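Local coordinates for protein beta-glucosidase (Pseudoalteromonas sp., PDB 3F95) that probably acts as a beta-glucosidase, an exo-1,3/1,4-beta-glucanase, of which this chain is the extra C-terminal beta-sandwich domain, at residues H132-C140 with P174-C183; R93-L104 with D116-M126. All coordinates share one frame; numbering follows the deposited sequence.

Contact 1 of 2, residues H132-C140 with P174-C183; sequences HTLAIPLHC and PSDDSISLTC
A parallel edge pairing ending in a disulfide joins strand 132-137 to the C-terminal residues 174-183, at the border of one sheet of the beta-sandwich; strand 87-94 pairs with the other side of strand 132-137. Leu134 bridges Ile179 and Ala135 bridges Ser180. Three backbone bonds fix the register: Ile179 N gives to Thr133 O, Ala135 N to Ile179 O at 167° and Leu181 N to Ala135 O.

On the face bearing Ala135, its CB presses against Pro174 CB at 3.5 Å, a close methyl-to-ring approach, and Ser178 OG lies 3.7 Å from the same Ala135 CB. Ser178 OG bonds to Ser175 O across a type I turn, a carbonyl that also takes Ser178 N. In Thr133, chi1 of -55° sets OG1 beside the backbone N and thereby swings CG2 against Ser175 OG, 3.6 Å away. A water bridges the strand start, accepting from Thr133 N and donating to Asp177 O.

On the buried side, which also bears Leu134, the side chains of Ile136 and Leu181 run alongside each other in the same direction, with Ile136 CG1 3.9 Å from Leu181 CD1; Phe122 also touches Leu181. Pro137 lays its CD 3.3 Å from Leu181 O. Its own carbonyl and that of Leu181 both accept from Arg115 NH1. A glycine in place of Pro137 would probably open a gap beside Leu181 O and free the backbone to turn just ahead of the disulfide. That covalent link closes the pairing: Cys140 SG and Cys183 SG are 2.0 Å apart, with chi3 at -90°.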
loop_
_atom_site.group_PDB
_atom_site.type_symbol
_atom_site.label_atom_id
_atom_site.label_comp_id
_atom_site.label_asym_id
_atom_site.label_seq_id
_atom_site.Cartn_x
_atom_site.Cartn_y
_atom_site.Cartn_z
ATOM N N HIS A 132 -1.428 -9.103 9.171
ATOM C CA HIS A 132 -1.055 -10.229 8.293
ATOM C C HIS A 132 0.012 -9.800 7.299
ATOM O O HIS A 132 0.014 -8.654 6.824
ATOM C CB HIS A 132 -2.250 -10.762 7.515
ATOM C CG HIS A 132 -3.379 -11.163 8.408
ATOM N ND1 HIS A 132 -3.393 -12.364 9.083
ATOM C CD2 HIS A 132 -4.489 -10.496 8.795
ATOM C CE1 HIS A 132 -4.481 -12.428 9.833
ATOM N NE2 HIS A 132 -5.162 -11.305 9.681
ATOM N N THR A 133 0.925 -10.709 6.996
ATOM C CA THR A 133 1.908 -10.464 5.964
ATOM C C THR A 133 1.333 -10.945 4.629
ATOM O O THR A 133 1.014 -12.129 4.457
ATOM C CB THR A 133 3.232 -11.191 6.258
ATOM O OG1 THR A 133 3.680 -10.811 7.555
ATOM C CG2 THR A 133 4.279 -10.802 5.238
ATOM N N LEU A 134 1.185 -10.009 3.694
ATOM C CA LEU A 134 0.588 -10.299 2.388
ATOM C C LEU A 134 1.679 -10.294 1.315
ATOM O O LEU A 134 2.490 -9.344 1.243
ATOM C CB LEU A 134 -0.488 -9.246 2.063
ATOM C CG LEU A 134 -1.647 -9.059 3.050
ATOM C CD1 LEU A 134 -2.593 -7.943 2.552
ATOM C CD2 LEU A 134 -2.426 -10.411 3.224
ATOM N N ALA A 135 1.741 -11.360 0.517
ATOM C CA ALA A 135 2.654 -11.422 -0.619
ATOM C C ALA A 135 1.852 -11.311 -1.916
ATOM O O ALA A 135 0.924 -12.073 -2.157
ATOM C CB ALA A 135 3.541 -12.711 -0.586
ATOM N N ILE A 136 2.165 -10.302 -2.719
ATOM C CA ILE A 136 1.366 -10.033 -3.915
ATOM C C ILE A 136 2.154 -10.304 -5.196
ATOM O O ILE A 136 3.017 -9.507 -5.578
ATOM C CB ILE A 136 0.801 -8.582 -3.929
ATOM C CG1 ILE A 136 -0.016 -8.342 -2.650
ATOM C CG2 ILE A 136 -0.039 -8.381 -5.171
ATOM C CD1 ILE A 136 -0.369 -6.882 -2.379
ATOM N N PRO A 137 1.865 -11.439 -5.860
ATOM C CA PRO A 137 2.623 -11.732 -7.080
ATOM C C PRO A 137 2.379 -10.616 -8.085
ATOM O O PRO A 137 1.239 -10.176 -8.263
ATOM C CB PRO A 137 2.057 -13.061 -7.571
ATOM C CG PRO A 137 0.807 -13.330 -6.730
ATOM C CD PRO A 137 0.869 -12.471 -5.514
ATOM N N LEU A 138 3.453 -10.128 -8.692
ATOM C CA LEU A 138 3.342 -8.983 -9.604
ATOM C C LEU A 138 2.797 -9.376 -10.971
ATOM O O LEU A 138 2.222 -8.553 -11.691
ATOM C CB LEU A 138 4.690 -8.260 -9.727
ATOM C CG LEU A 138 5.219 -7.655 -8.409
ATOM C CD1 LEU A 138 6.538 -6.923 -8.621
ATOM C CD2 LEU A 138 4.181 -6.722 -7.750
ATOM N N HIS A 139 2.963 -10.639 -11.328
ATOM C CA HIS A 139 2.509 -11.069 -12.640
ATOM C C HIS A 139 1.587 -12.281 -12.621
ATOM O O HIS A 139 1.885 -13.300 -12.008
ATOM C CB HIS A 139 3.694 -11.240 -13.569
ATOM C CG HIS A 139 4.371 -9.942 -13.900
ATOM N ND1 HIS A 139 5.430 -9.447 -13.170
ATOM C CD2 HIS A 139 4.114 -9.020 -14.858
ATOM C CE1 HIS A 139 5.814 -8.292 -13.676
ATOM N NE2 HIS A 139 5.033 -8.009 -14.701
ATOM N N CYS A 140 0.451 -12.126 -13.277
ATOM C CA CYS A 140 -0.536 -13.181 -13.385
ATOM C C CYS A 140 -0.252 -14.120 -14.560
ATOM O O CYS A 140 0.235 -15.237 -14.360
ATOM C CB CYS A 140 -1.924 -12.559 -13.482
ATOM S SG CYS A 140 -2.401 -11.815 -11.888
ATOM N N PRO A 174 8.368 -14.671 -1.204
ATOM C CA PRO A 174 7.474 -14.369 -0.098
ATOM C C PRO A 174 7.979 -14.982 1.212
ATOM O O PRO A 174 8.471 -16.126 1.224
ATOM C CB PRO A 174 6.152 -15.011 -0.529
ATOM C CG PRO A 174 6.472 -15.934 -1.635
ATOM C CD PRO A 174 7.665 -15.352 -2.303
ATOM N N SER A 175 7.886 -14.218 2.297
ATOM C CA SER A 175 8.302 -14.706 3.610
ATOM C C SER A 175 7.517 -15.975 3.935
ATOM O O SER A 175 6.450 -16.214 3.367
ATOM C CB SER A 175 8.043 -13.654 4.684
ATOM O OG SER A 175 6.651 -13.507 4.903
ATOM N N ASP A 176 8.043 -16.776 4.857
ATOM C CA ASP A 176 7.368 -18.012 5.258
ATOM C C ASP A 176 5.951 -17.791 5.775
ATOM O O ASP A 176 5.033 -18.526 5.407
ATOM C CB ASP A 176 8.191 -18.758 6.320
ATOM C CG ASP A 176 9.437 -19.409 5.747
ATOM O OD1 ASP A 176 9.663 -19.324 4.512
ATOM O OD2 ASP A 176 10.190 -20.014 6.550
ATOM N N ASP A 177 5.749 -16.779 6.609
ATOM C CA ASP A 177 4.405 -16.694 7.185
ATOM C C ASP A 177 3.444 -15.840 6.350
ATOM O O ASP A 177 2.324 -15.541 6.768
ATOM C CB ASP A 177 4.437 -16.337 8.678
ATOM C CG ASP A 177 4.689 -17.559 9.567
ATOM O OD1 ASP A 177 4.581 -17.414 10.803
ATOM O OD2 ASP A 177 4.991 -18.666 9.044
ATOM N N SER A 178 3.855 -15.548 5.120
ATOM C CA SER A 178 3.039 -14.724 4.228
ATOM C C SER A 178 1.837 -15.453 3.626
ATOM O O SER A 178 1.845 -16.680 3.456
ATOM C CB SER A 178 3.900 -14.116 3.127
ATOM O OG SER A 178 4.276 -15.091 2.171
ATOM N N ILE A 179 0.809 -14.672 3.316
ATOM C CA ILE A 179 -0.379 -15.120 2.608
ATOM C C ILE A 179 -0.320 -14.497 1.211
ATOM O O ILE A 179 -0.243 -13.272 1.081
ATOM C CB ILE A 179 -1.644 -14.652 3.356
ATOM C CG1 ILE A 179 -1.595 -15.097 4.834
ATOM C CG2 ILE A 179 -2.945 -15.096 2.625
ATOM C CD1 ILE A 179 -2.758 -14.521 5.697
ATOM N N SER A 180 -0.313 -15.336 0.174
ATOM C CA SER A 180 -0.223 -14.848 -1.192
ATOM C C SER A 180 -1.597 -14.436 -1.737
ATOM O O SER A 180 -2.554 -15.239 -1.756
ATOM C CB SER A 180 0.472 -15.888 -2.089
ATOM O OG SER A 180 0.561 -15.436 -3.438
ATOM N N LEU A 181 -1.699 -13.174 -2.166
ATOM C CA LEU A 181 -2.884 -12.703 -2.880
ATOM C C LEU A 181 -2.744 -13.090 -4.343
ATOM O O LEU A 181 -2.422 -12.280 -5.209
ATOM C CB LEU A 181 -3.099 -11.183 -2.720
ATOM C CG LEU A 181 -3.227 -10.681 -1.278
ATOM C CD1 LEU A 181 -3.628 -9.201 -1.330
ATOM C CD2 LEU A 181 -4.263 -11.523 -0.509
ATOM N N THR A 182 -2.993 -14.365 -4.603
ATOM C CA THR A 182 -2.838 -14.946 -5.926
ATOM C C THR A 182 -3.868 -14.372 -6.899
ATOM O O THR A 182 -4.846 -13.765 -6.490
ATOM C CB THR A 182 -2.971 -16.501 -5.843
ATOM O OG1 THR A 182 -4.282 -16.827 -5.381
ATOM C CG2 THR A 182 -1.948 -17.068 -4.864
ATOM N N CYS A 183 -3.616 -14.561 -8.190
ATOM C CA CYS A 183 -4.438 -14.017 -9.256
ATOM C C CYS A 183 -5.815 -14.666 -9.332
ATOM O O CYS A 183 -5.957 -15.866 -9.058
ATOM C CB CYS A 183 -3.693 -14.190 -10.575
ATOM S SG CYS A 183 -2.077 -13.326 -10.581
HETATM O O HOH W 1 0.859 -13.377 7.872
#

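Contact 2 of 2, residues R93-L104 with D116-M126; sequences RIDKAPEQGANL and DIDFSSFSQLM
Asn103 holds CG anti to the backbone N (chi1 -171°), as does Asp116, which brings amide and carboxylate together across the antiparallel strands 102-104 and 116-118. Asn103 ND2 bonds Asp116 OD2 at 2.6 Å, meeting it from above the carboxylate plane, with the two planes 26° apart; the same ND2 gives a weak second bond to Ile117 O. Asn103 and Asp118 form a non-hydrogen-bonded pair, Leu104 and Ile117 the hydrogen-bonded pair next to it, and Phe119 N reaches Ala102 O at 2.8 Å.

Beyond the ladder, the Phe119 ring is sandwiched. Ala102 CB makes a CH-pi contact over one face, 3.7 Å from the ring centroid and 21° off the normal, while Phe122 CZ lies over the centre of the opposite face. Ile94 CD1 approaches Phe119 CE2 obliquely at 3.6 Å and also meets Met126 CG, its side chain lying across that of Met126.

Apolar packing, with one water that accepts from Ile94 N and donates to Met126 O, thus joins the hairpin to strand 87-94 of the other sheet, whereas the Asn103 amide, with a weak bond from Gln105 NE2 to Asp116 OD1, probably steadies the Asp116 carboxylate at the exposed margin.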
loop_
_atom_site.group_PDB
_atom_site.type_symbol
_atom_site.label_atom_id
_atom_site.label_comp_id
_atom_site.label_asym_id
_atom_site.label_seq_id
_atom_site.Cartn_x
_atom_site.Cartn_y
_atom_site.Cartn_z
ATOM N N ARG A 93 -3.039 -4.415 8.451
ATOM C CA ARG A 93 -4.089 -4.728 9.408
ATOM C C ARG A 93 -5.298 -3.886 8.990
ATOM O O ARG A 93 -5.170 -2.666 8.812
ATOM C CB ARG A 93 -3.639 -4.328 10.814
ATOM C CG ARG A 93 -4.696 -4.490 11.896
ATOM C CD ARG A 93 -4.156 -4.057 13.262
ATOM N NE ARG A 93 -3.903 -2.610 13.259
ATOM C CZ ARG A 93 -3.243 -1.932 14.194
ATOM N NH1 ARG A 93 -2.735 -2.549 15.256
ATOM N NH2 ARG A 93 -3.086 -0.617 14.061
ATOM N N ILE A 94 -6.456 -4.506 8.810
ATOM C CA ILE A 94 -7.641 -3.727 8.449
ATOM C C ILE A 94 -8.518 -3.662 9.685
ATOM O O ILE A 94 -9.187 -4.642 10.021
ATOM C CB ILE A 94 -8.384 -4.339 7.247
ATOM C CG1 ILE A 94 -7.423 -4.431 6.041
ATOM C CG2 ILE A 94 -9.676 -3.508 6.896
ATOM C CD1 ILE A 94 -8.101 -5.038 4.794
ATOM N N ASP A 95 -8.483 -2.525 10.380
ATOM C CA ASP A 95 -9.285 -2.395 11.603
ATOM C C ASP A 95 -10.726 -1.952 11.369
ATOM O O ASP A 95 -11.599 -2.222 12.187
ATOM C CB ASP A 95 -8.589 -1.531 12.635
ATOM C CG ASP A 95 -8.304 -0.157 12.117
ATOM O OD1 ASP A 95 -7.527 -0.033 11.144
ATOM O OD2 ASP A 95 -8.846 0.804 12.690
ATOM N N LYS A 96 -10.993 -1.318 10.234
ATOM C CA LYS A 96 -12.383 -1.136 9.833
ATOM C C LYS A 96 -12.526 -1.400 8.355
ATOM O O LYS A 96 -11.989 -0.650 7.538
ATOM C CB LYS A 96 -12.914 0.258 10.205
ATOM C CG LYS A 96 -14.375 0.469 9.780
ATOM C CD LYS A 96 -14.923 1.836 10.178
ATOM C CE LYS A 96 -14.345 2.945 9.325
ATOM N NZ LYS A 96 -15.090 4.233 9.454
ATOM N N ALA A 97 -13.228 -2.494 8.023
ATOM C CA ALA A 97 -13.460 -2.888 6.623
ATOM C C ALA A 97 -14.286 -1.844 5.879
ATOM O O ALA A 97 -15.082 -1.112 6.486
ATOM C CB ALA A 97 -14.126 -4.304 6.526
ATOM N N PRO A 98 -14.043 -1.711 4.571
ATOM C CA PRO A 98 -14.739 -0.656 3.824
ATOM C C PRO A 98 -16.188 -1.025 3.600
ATOM O O PRO A 98 -16.476 -2.086 3.047
ATOM C CB PRO A 98 -13.987 -0.585 2.504
ATOM C CG PRO A 98 -13.236 -1.906 2.377
ATOM C CD PRO A 98 -13.092 -2.485 3.757
ATOM N N GLU A 99 -17.097 -0.159 4.017
ATOM C CA GLU A 99 -18.516 -0.464 3.811
ATOM C C GLU A 99 -18.917 -0.505 2.328
ATOM O O GLU A 99 -19.736 -1.353 1.921
ATOM C CB GLU A 99 -19.374 0.509 4.587
ATOM C CG GLU A 99 -20.754 -0.021 4.829
ATOM C CD GLU A 99 -21.483 0.789 5.858
ATOM O OE1 GLU A 99 -20.828 1.189 6.856
ATOM O OE2 GLU A 99 -22.703 1.020 5.664
ATOM N N GLN A 100 -18.332 0.378 1.521
ATOM C CA GLN A 100 -18.628 0.419 0.083
ATOM C C GLN A 100 -17.457 0.012 -0.808
ATOM O O GLN A 100 -17.416 0.327 -2.000
ATOM C CB GLN A 100 -19.170 1.798 -0.327
ATOM C CG GLN A 100 -20.512 2.093 0.312
ATOM C CD GLN A 100 -20.910 3.561 0.266
ATOM O OE1 GLN A 100 -20.123 4.435 -0.127
ATOM N NE2 GLN A 100 -22.147 3.844 0.692
ATOM N N GLY A 101 -16.498 -0.668 -0.209
ATOM C CA GLY A 101 -15.453 -1.329 -0.942
ATOM C C GLY A 101 -14.189 -0.493 -1.030
ATOM O O GLY A 101 -14.180 0.696 -0.704
ATOM N N ALA A 102 -13.137 -1.134 -1.518
ATOM C CA ALA A 102 -11.826 -0.519 -1.692
ATOM C C ALA A 102 -11.041 -1.301 -2.729
ATOM O O ALA A 102 -11.273 -2.494 -2.909
ATOM C CB ALA A 102 -11.068 -0.499 -0.359
ATOM N N ASN A 103 -10.110 -0.613 -3.392
ATOM C CA ASN A 103 -9.289 -1.154 -4.468
ATOM C C ASN A 103 -7.847 -1.091 -4.022
ATOM O O ASN A 103 -7.390 -0.049 -3.532
ATOM C CB ASN A 103 -9.460 -0.268 -5.712
ATOM C CG ASN A 103 -8.834 -0.847 -6.976
ATOM O OD1 ASN A 103 -8.615 -0.102 -7.941
ATOM N ND2 ASN A 103 -8.594 -2.159 -7.012
ATOM N N LEU A 104 -7.141 -2.207 -4.156
ATOM C CA LEU A 104 -5.691 -2.240 -3.956
ATOM C C LEU A 104 -4.986 -2.415 -5.298
ATOM O O LEU A 104 -5.101 -3.466 -5.929
ATOM C CB LEU A 104 -5.304 -3.383 -2.987
ATOM C CG LEU A 104 -3.820 -3.751 -2.925
ATOM C CD1 LEU A 104 -2.973 -2.533 -2.444
ATOM C CD2 LEU A 104 -3.607 -4.987 -2.012
ATOM N N ASP A 116 -4.636 -5.394 -9.866
ATOM C CA ASP A 116 -5.795 -4.619 -9.476
ATOM C C ASP A 116 -6.693 -5.541 -8.640
ATOM O O ASP A 116 -7.335 -6.451 -9.186
ATOM C CB ASP A 116 -6.507 -4.110 -10.733
ATOM C CG ASP A 116 -7.551 -3.043 -10.436
ATOM O OD1 ASP A 116 -7.677 -2.090 -11.252
ATOM O OD2 ASP A 116 -8.254 -3.141 -9.410
ATOM N N ILE A 117 -6.705 -5.346 -7.320
ATOM C CA ILE A 117 -7.314 -6.331 -6.417
ATOM C C ILE A 117 -8.416 -5.654 -5.627
ATOM O O ILE A 117 -8.134 -4.702 -4.916
ATOM C CB ILE A 117 -6.242 -6.905 -5.417
ATOM C CG1 ILE A 117 -5.133 -7.643 -6.184
ATOM C CG2 ILE A 117 -6.915 -7.760 -4.282
ATOM C CD1 ILE A 117 -3.867 -7.903 -5.373
ATOM N N ASP A 118 -9.658 -6.151 -5.712
ATOM C CA ASP A 118 -10.715 -5.635 -4.834
ATOM C C ASP A 118 -10.507 -6.114 -3.390
ATOM O O ASP A 118 -10.090 -7.281 -3.150
ATOM C CB ASP A 118 -12.099 -6.082 -5.301
ATOM C CG ASP A 118 -12.400 -5.652 -6.714
ATOM O OD1 ASP A 118 -12.134 -4.470 -7.059
ATOM O OD2 ASP A 118 -12.902 -6.508 -7.466
ATOM N N PHE A 119 -10.807 -5.254 -2.427
ATOM C CA PHE A 119 -10.695 -5.696 -1.028
ATOM C C PHE A 119 -11.559 -6.922 -0.727
ATOM O O PHE A 119 -11.193 -7.735 0.123
ATOM C CB PHE A 119 -10.968 -4.560 -0.031
ATOM C CG PHE A 119 -9.715 -3.757 0.315
ATOM C CD1 PHE A 119 -8.908 -3.216 -0.688
ATOM C CD2 PHE A 119 -9.338 -3.565 1.635
ATOM C CE1 PHE A 119 -7.733 -2.482 -0.363
ATOM C CE2 PHE A 119 -8.171 -2.824 1.961
ATOM C CZ PHE A 119 -7.378 -2.300 0.950
ATOM N N SER A 120 -12.683 -7.057 -1.422
ATOM C CA SER A 120 -13.571 -8.219 -1.208
ATOM C C SER A 120 -12.839 -9.546 -1.427
ATOM O O SER A 120 -13.191 -10.553 -0.815
ATOM C CB SER A 120 -14.796 -8.126 -2.127
ATOM O OG SER A 120 -14.398 -8.092 -3.481
ATOM N N SER A 121 -11.843 -9.545 -2.304
ATOM C CA SER A 121 -11.093 -10.759 -2.650
ATOM C C SER A 121 -10.272 -11.338 -1.500
ATOM O O SER A 121 -9.926 -12.514 -1.548
ATOM C CB SER A 121 -10.184 -10.535 -3.854
ATOM O OG SER A 121 -9.050 -9.749 -3.506
ATOM N N PHE A 122 -9.908 -10.504 -0.521
ATOM C CA PHE A 122 -9.173 -10.996 0.655
ATOM C C PHE A 122 -9.741 -10.513 1.983
ATOM O O PHE A 122 -9.051 -10.566 3.005
ATOM C CB PHE A 122 -7.646 -10.718 0.548
ATOM C CG PHE A 122 -7.269 -9.226 0.520
ATOM C CD1 PHE A 122 -6.568 -8.661 1.583
ATOM C CD2 PHE A 122 -7.595 -8.424 -0.579
ATOM C CE1 PHE A 122 -6.184 -7.289 1.567
ATOM C CE2 PHE A 122 -7.248 -7.057 -0.603
ATOM C CZ PHE A 122 -6.533 -6.502 0.469
ATOM N N SER A 123 -10.991 -10.066 1.975
ATOM C CA SER A 123 -11.578 -9.456 3.180
ATOM C C SER A 123 -11.713 -10.469 4.324
ATOM O O SER A 123 -11.488 -10.129 5.480
ATOM C CB SER A 123 -12.924 -8.788 2.888
ATOM O OG SER A 123 -13.826 -9.746 2.359
ATOM N N GLN A 124 -12.047 -11.722 3.995
ATOM C CA GLN A 124 -12.266 -12.704 5.049
ATOM C C GLN A 124 -10.975 -12.997 5.779
ATOM O O GLN A 124 -10.959 -13.022 6.992
ATOM C CB GLN A 124 -12.957 -13.963 4.531
ATOM C CG GLN A 124 -14.450 -13.765 4.292
ATOM C CD GLN A 124 -15.281 -13.772 5.578
ATOM O OE1 GLN A 124 -15.241 -12.825 6.382
ATOM N NE2 GLN A 124 -16.049 -14.854 5.777
ATOM N N LEU A 125 -9.880 -13.171 5.048
ATOM C CA LEU A 125 -8.614 -13.451 5.719
ATOM C C LEU A 125 -8.106 -12.286 6.595
ATOM O O LEU A 125 -7.318 -12.502 7.518
ATOM C CB LEU A 125 -7.567 -13.936 4.717
ATOM C CG LEU A 125 -7.016 -13.078 3.589
ATOM C CD1 LEU A 125 -5.783 -12.290 4.061
ATOM C CD2 LEU A 125 -6.652 -13.994 2.426
ATOM N N MET A 126 -8.577 -11.066 6.307
ATOM C CA MET A 126 -8.255 -9.875 7.092
ATOM C C MET A 126 -9.250 -9.568 8.243
ATOM O O MET A 126 -9.029 -8.660 9.054
ATOM C CB MET A 126 -8.189 -8.652 6.159
ATOM C CG MET A 126 -7.147 -8.767 5.014
ATOM S SD MET A 126 -5.455 -9.083 5.553
ATOM C CE MET A 126 -4.992 -7.510 6.279
HETATM O O HOH W 2 -6.688 -7.340 9.312
#

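In the fold
Contact 2 is complete in sequence before contact 1 begins, and the short helix 123-126 leads on to strand 132-137. Their centres are about 15 Å apart, yet side chains meet in the sandwich interior: Leu181 CD2 lies 3.6 Å from Phe122 CB, and Ile136 CD1 lies 3.8 Å from Leu104 CD2. At the other end of the strand, His132 CD2 packs 3.7 Å from Met126 SD, while His132 NE2 is hydrogen-bonded to Asp128. Neither contact holds a bound ligand or metal; both are structural, and Phe122 and Ile136 are where they share side-chain packing between the two sheets.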